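Local structure of Alr3699 protein (Nostoc sp., 4XSO) at residues N206-G220 with M280-E294. The protein is a glycosyltransferase-family protein of the GT-B class, built from two Rossmann-like domains that face each other across a cleft. Numbering follows the deposited sequence.
Sequences NFVVGHFSRLSPWKG and MAACDLVAHTSTAPE
Phe207 and Asp284 meet at the start of two neighbouring parallel strands, 207-212 and 285-287, in the Rossmann-like sheet of the second GT-B domain, whose strand order is 3-2-1-4-5-6. Asp284 CB sits over the centre of the Phe207 ring, 3.7 Å from the centroid and 12° off its normal, which identifies a CH-pi contact. With CG anti to the carbonyl carbon (chi1 -61°), Asp284 carries OD2 to within 2.8 Å of Val208 N, which donates to its anti lone pair. Arg198 forms a salt bridge to the same oxygen and also bonds Asn206 O and Ala282 O, joining the ends of both segments. Val208 O in turn accepts from both Asp284 N and Leu285 N. Parallel pairing continues through Gly210, which donates to Leu285 O and accepts from Ala287 N.

On the sheet face carrying Val209 and Leu285, Val209 CG1 touches Ala287 CB, and helix 221-228 packs against Val209 there. The other face holds Phe212, whose ring receives Met280 CG over one face, 4.0 Å from the centroid, while Cys283 SG lies at its edge. Cys283 SG also approaches Gly210 CA to 3.6 Å.

Beyond the strands the two loops are joined by polar contacts. Trp218 O accepts from Thr291 N and OG1, which arrive from the same face of its plane. Lys219 lays its CE 3.3 Å from Glu294 OE2, whereas its NZ stays beyond salt-bridge range. The His211 ring, with CG anti to the backbone N (chi1 -167°), presents NE2 nearly in plane to Thr289 OG1 at 3.0 Å; this hydroxyl donates a hydrogen bond to Gly220 O, 2.7 Å from OG1, from above the carbonyl plane.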
loop_
_atom_site.group_PDB
_atom_site.type_symbol
_atom_site.label_atom_id
_atom_site.label_comp_id
_atom_site.label_asym_id
_atom_site.label_seq_id
_atom_site.Cartn_x
_atom_site.Cartn_y
_atom_site.Cartn_z
ATOM N N ASN A 206 31.222 19.284 -45.474
ATOM C CA ASN A 206 31.678 18.219 -44.593
ATOM C C ASN A 206 30.863 16.890 -44.691
ATOM O O ASN A 206 29.702 16.873 -45.166
ATOM C CB ASN A 206 31.579 18.694 -43.150
ATOM C CG ASN A 206 32.469 19.870 -42.859
ATOM O OD1 ASN A 206 32.027 20.874 -42.301
ATOM N ND2 ASN A 206 33.727 19.727 -43.169
ATOM N N PHE A 207 31.450 15.823 -44.155
ATOM C CA PHE A 207 30.695 14.600 -43.841
ATOM C C PHE A 207 30.317 14.709 -42.378
ATOM O O PHE A 207 31.169 14.644 -41.477
ATOM C CB PHE A 207 31.492 13.322 -44.115
ATOM C CG PHE A 207 30.686 12.064 -44.047
ATOM C CD1 PHE A 207 30.462 11.443 -42.818
ATOM C CD2 PHE A 207 30.094 11.529 -45.202
ATOM C CE1 PHE A 207 29.693 10.315 -42.736
ATOM C CE2 PHE A 207 29.343 10.360 -45.128
ATOM C CZ PHE A 207 29.154 9.745 -43.887
ATOM N N VAL A 208 29.023 14.893 -42.141
ATOM C CA VAL A 208 28.539 15.226 -40.842
ATOM C C VAL A 208 27.946 14.005 -40.112
ATOM O O VAL A 208 26.962 13.407 -40.530
ATOM C CB VAL A 208 27.470 16.329 -40.957
ATOM C CG1 VAL A 208 26.860 16.635 -39.599
ATOM C CG2 VAL A 208 28.049 17.602 -41.551
ATOM N N VAL A 209 28.533 13.693 -38.983
ATOM C CA VAL A 209 28.023 12.689 -38.092
ATOM C C VAL A 209 27.329 13.355 -36.928
ATOM O O VAL A 209 27.949 14.123 -36.162
ATOM C CB VAL A 209 29.133 11.803 -37.509
ATOM C CG1 VAL A 209 28.519 10.709 -36.653
ATOM C CG2 VAL A 209 29.964 11.189 -38.611
ATOM N N GLY A 210 26.046 13.045 -36.731
ATOM C CA GLY A 210 25.267 13.691 -35.686
ATOM C C GLY A 210 25.060 12.736 -34.525
ATOM O O GLY A 210 24.805 11.530 -34.714
ATOM N N HIS A 211 25.125 13.283 -33.315
ATOM C CA HIS A 211 24.858 12.538 -32.131
ATOM C C HIS A 211 23.788 13.312 -31.381
ATOM O O HIS A 211 23.984 14.504 -31.097
ATOM C CB HIS A 211 26.166 12.482 -31.318
ATOM C CG HIS A 211 26.149 11.491 -30.205
ATOM N ND1 HIS A 211 25.442 11.685 -29.038
ATOM C CD2 HIS A 211 26.731 10.277 -30.088
ATOM C CE1 HIS A 211 25.597 10.630 -28.247
ATOM N NE2 HIS A 211 26.353 9.757 -28.880
ATOM N N PHE A 212 22.678 12.699 -31.070
ATOM C CA PHE A 212 21.512 13.463 -30.539
ATOM C C PHE A 212 21.114 12.917 -29.173
ATOM O O PHE A 212 20.515 11.875 -29.094
ATOM C CB PHE A 212 20.330 13.271 -31.463
ATOM C CG PHE A 212 20.567 13.848 -32.800
ATOM C CD1 PHE A 212 21.231 13.138 -33.740
ATOM C CD2 PHE A 212 20.180 15.113 -33.073
ATOM C CE1 PHE A 212 21.501 13.668 -34.950
ATOM C CE2 PHE A 212 20.473 15.686 -34.281
ATOM C CZ PHE A 212 21.104 14.947 -35.236
ATOM N N SER A 213 21.433 13.600 -28.115
ATOM C CA SER A 213 21.346 12.970 -26.803
ATOM C C SER A 213 21.670 14.057 -25.776
ATOM O O SER A 213 22.187 15.103 -26.146
ATOM C CB SER A 213 22.179 11.685 -26.773
ATOM O OG SER A 213 22.708 11.418 -25.506
ATOM N N ARG A 214 21.415 13.795 -24.489
ATOM C CA ARG A 214 21.939 14.651 -23.464
ATOM C C ARG A 214 23.403 14.194 -23.259
ATOM O O ARG A 214 23.792 13.071 -23.568
ATOM C CB ARG A 214 21.120 14.527 -22.160
ATOM C CG ARG A 214 21.073 13.115 -21.615
ATOM C CD ARG A 214 20.056 12.970 -20.480
ATOM N NE ARG A 214 19.872 11.559 -20.170
ATOM C CZ ARG A 214 19.054 10.731 -20.819
ATOM N NH1 ARG A 214 18.268 11.171 -21.809
ATOM N NH2 ARG A 214 19.009 9.450 -20.454
ATOM N N LEU A 215 24.216 15.122 -22.829
ATOM C CA LEU A 215 25.631 14.903 -22.680
ATOM C C LEU A 215 25.809 14.134 -21.385
ATOM O O LEU A 215 25.707 14.713 -20.290
ATOM C CB LEU A 215 26.355 16.256 -22.641
ATOM C CG LEU A 215 26.141 17.130 -23.875
ATOM C CD1 LEU A 215 26.798 18.498 -23.647
ATOM C CD2 LEU A 215 26.688 16.464 -25.128
ATOM N N SER A 216 26.096 12.890 -21.363
ATOM C CA SER A 216 26.135 11.952 -20.233
ATOM C C SER A 216 27.125 10.786 -20.482
ATOM O O SER A 216 27.404 10.433 -21.628
ATOM C CB SER A 216 24.723 11.493 -19.939
ATOM O OG SER A 216 24.751 10.574 -18.905
ATOM N N PRO A 217 27.876 10.248 -19.667
ATOM C CA PRO A 217 28.876 9.214 -20.029
ATOM C C PRO A 217 28.228 7.959 -20.592
ATOM O O PRO A 217 28.775 7.330 -21.490
ATOM C CB PRO A 217 29.581 8.872 -18.699
ATOM C CG PRO A 217 29.208 9.969 -17.746
ATOM C CD PRO A 217 28.013 10.720 -18.268
ATOM N N TRP A 218 27.049 7.622 -20.073
ATOM C CA TRP A 218 26.309 6.448 -20.541
ATOM C C TRP A 218 25.958 6.633 -22.037
ATOM O O TRP A 218 25.876 5.633 -22.763
ATOM C CB TRP A 218 24.995 6.230 -19.754
ATOM C CG TRP A 218 25.100 5.709 -18.339
ATOM C CD1 TRP A 218 26.221 5.605 -17.563
ATOM C CD2 TRP A 218 23.991 5.268 -17.509
ATOM N NE1 TRP A 218 25.889 5.103 -16.317
ATOM C CE2 TRP A 218 24.530 4.889 -16.259
ATOM C CE3 TRP A 218 22.593 5.147 -17.711
ATOM C CZ2 TRP A 218 23.715 4.390 -15.209
ATOM C CZ3 TRP A 218 21.786 4.655 -16.661
ATOM C CH2 TRP A 218 22.352 4.286 -15.435
ATOM N N LYS A 219 25.730 7.885 -22.468
ATOM C CA LYS A 219 25.372 8.156 -23.867
ATOM C C LYS A 219 26.538 8.145 -24.857
ATOM O O LYS A 219 26.314 8.161 -26.079
ATOM C CB LYS A 219 24.551 9.430 -23.995
ATOM C CG LYS A 219 23.218 9.353 -23.213
ATOM C CD LYS A 219 22.296 8.324 -23.855
ATOM C CE LYS A 219 20.946 8.182 -23.186
ATOM N NZ LYS A 219 19.965 9.062 -23.884
ATOM N N GLY A 220 27.770 8.154 -24.352
ATOM C CA GLY A 220 28.943 7.831 -25.169
ATOM C C GLY A 220 29.433 8.823 -26.215
ATOM O O GLY A 220 30.050 8.461 -27.219
ATOM N N MET A 280 18.790 15.942 -38.047
ATOM C CA MET A 280 19.103 14.565 -38.526
ATOM C C MET A 280 19.235 14.521 -40.070
ATOM O O MET A 280 20.166 13.979 -40.668
ATOM C CB MET A 280 18.015 13.618 -38.046
ATOM C CG MET A 280 18.002 13.281 -36.537
ATOM S SD MET A 280 16.859 11.961 -36.083
ATOM C CE MET A 280 17.473 11.801 -34.389
ATOM N N ALA A 281 18.260 15.126 -40.728
ATOM C CA ALA A 281 18.257 15.210 -42.160
ATOM C C ALA A 281 19.506 15.877 -42.672
ATOM O O ALA A 281 20.032 15.477 -43.713
ATOM C CB ALA A 281 17.022 15.947 -42.673
ATOM N N ALA A 282 20.020 16.860 -41.951
ATOM C CA ALA A 282 21.219 17.487 -42.404
ATOM C C ALA A 282 22.508 16.717 -42.131
ATOM O O ALA A 282 23.525 17.107 -42.609
ATOM C CB ALA A 282 21.306 18.855 -41.844
ATOM N N CYS A 283 22.460 15.639 -41.366
ATOM C CA CYS A 283 23.647 14.789 -41.141
ATOM C C CYS A 283 23.829 13.899 -42.358
ATOM O O CYS A 283 22.927 13.793 -43.224
ATOM C CB CYS A 283 23.421 13.943 -39.912
ATOM S SG CYS A 283 23.431 14.984 -38.446
ATOM N N ASP A 284 25.002 13.294 -42.448
ATOM C CA ASP A 284 25.284 12.272 -43.431
ATOM C C ASP A 284 25.233 10.923 -42.743
ATOM O O ASP A 284 25.006 9.949 -43.378
ATOM C CB ASP A 284 26.637 12.567 -44.076
ATOM C CG ASP A 284 26.644 13.933 -44.800
ATOM O OD1 ASP A 284 26.022 13.919 -45.883
ATOM O OD2 ASP A 284 27.172 15.003 -44.290
ATOM N N LEU A 285 25.386 10.884 -41.417
ATOM C CA LEU A 285 25.272 9.655 -40.623
ATOM C C LEU A 285 24.846 10.060 -39.236
ATOM O O LEU A 285 25.256 11.103 -38.747
ATOM C CB LEU A 285 26.615 8.945 -40.574
ATOM C CG LEU A 285 26.843 7.816 -39.588
ATOM C CD1 LEU A 285 25.935 6.652 -40.024
ATOM C CD2 LEU A 285 28.326 7.340 -39.544
ATOM N N VAL A 286 23.960 9.275 -38.628
ATOM C CA VAL A 286 23.520 9.504 -37.269
ATOM C C VAL A 286 24.190 8.416 -36.446
ATOM O O VAL A 286 24.092 7.252 -36.805
ATOM C CB VAL A 286 22.010 9.449 -37.157
ATOM C CG1 VAL A 286 21.602 9.569 -35.703
ATOM C CG2 VAL A 286 21.434 10.609 -37.966
ATOM N N ALA A 287 24.895 8.799 -35.384
ATOM C CA ALA A 287 25.473 7.852 -34.466
ATOM C C ALA A 287 24.848 7.784 -33.128
ATOM O O ALA A 287 24.818 8.755 -32.372
ATOM C CB ALA A 287 26.991 8.159 -34.281
ATOM N N HIS A 288 24.506 6.566 -32.761
ATOM C CA HIS A 288 24.088 6.215 -31.414
ATOM C C HIS A 288 25.269 5.435 -30.833
ATOM O O HIS A 288 25.698 4.456 -31.441
ATOM C CB HIS A 288 22.840 5.335 -31.511
ATOM C CG HIS A 288 22.438 4.723 -30.217
ATOM N ND1 HIS A 288 22.902 3.492 -29.801
ATOM C CD2 HIS A 288 21.626 5.170 -29.232
ATOM C CE1 HIS A 288 22.418 3.216 -28.608
ATOM N NE2 HIS A 288 21.650 4.226 -28.234
ATOM N N THR A 289 25.824 5.876 -29.708
ATOM C CA THR A 289 27.056 5.244 -29.192
ATOM C C THR A 289 26.978 5.055 -27.684
ATOM O O THR A 289 27.984 5.219 -27.010
ATOM C CB THR A 289 28.265 6.119 -29.484
ATOM O OG1 THR A 289 28.142 7.365 -28.772
ATOM C CG2 THR A 289 28.346 6.381 -30.978
ATOM N N SER A 290 25.771 4.782 -27.169
ATOM C CA SER A 290 25.568 4.502 -25.741
ATOM C C SER A 290 26.373 3.272 -25.257
ATOM O O SER A 290 26.486 2.251 -25.947
ATOM C CB SER A 290 24.097 4.288 -25.461
ATOM O OG SER A 290 23.379 5.480 -25.723
ATOM N N THR A 291 26.905 3.381 -24.053
ATOM C CA THR A 291 27.849 2.386 -23.511
ATOM C C THR A 291 27.165 1.507 -22.526
ATOM O O THR A 291 27.786 0.707 -21.912
ATOM C CB THR A 291 29.044 3.056 -22.834
ATOM O OG1 THR A 291 28.573 4.002 -21.863
ATOM C CG2 THR A 291 29.875 3.773 -23.851
ATOM N N ALA A 292 25.863 1.696 -22.351
ATOM C CA ALA A 292 25.100 0.828 -21.542
ATOM C C ALA A 292 23.837 0.472 -22.337
ATOM O O ALA A 292 23.329 1.323 -23.080
ATOM C CB ALA A 292 24.748 1.528 -20.225
ATOM N N PRO A 293 23.358 -0.782 -22.194
ATOM C CA PRO A 293 22.279 -1.259 -23.018
ATOM C C PRO A 293 21.041 -0.443 -22.744
ATOM O O PRO A 293 20.717 -0.203 -21.614
ATOM C CB PRO A 293 22.042 -2.687 -22.505
ATOM C CG PRO A 293 23.322 -3.098 -21.836
ATOM C CD PRO A 293 23.821 -1.827 -21.245
ATOM N N GLU A 294 20.372 -0.029 -23.779
ATOM C CA GLU A 294 19.168 0.742 -23.678
ATOM C C GLU A 294 17.967 -0.121 -24.117
ATOM O O GLU A 294 18.076 -1.016 -24.992
ATOM C CB GLU A 294 19.278 2.020 -24.546
ATOM C CG GLU A 294 20.349 3.028 -24.031
ATOM C CD GLU A 294 20.544 4.239 -24.933
ATOM O OE1 GLU A 294 19.968 4.275 -26.053
ATOM O OE2 GLU A 294 21.267 5.183 -24.522
HETATM O O HOH W 1 22.580 9.935 -31.172
HETATM O O HOH W 2 24.342 7.279 -27.465
#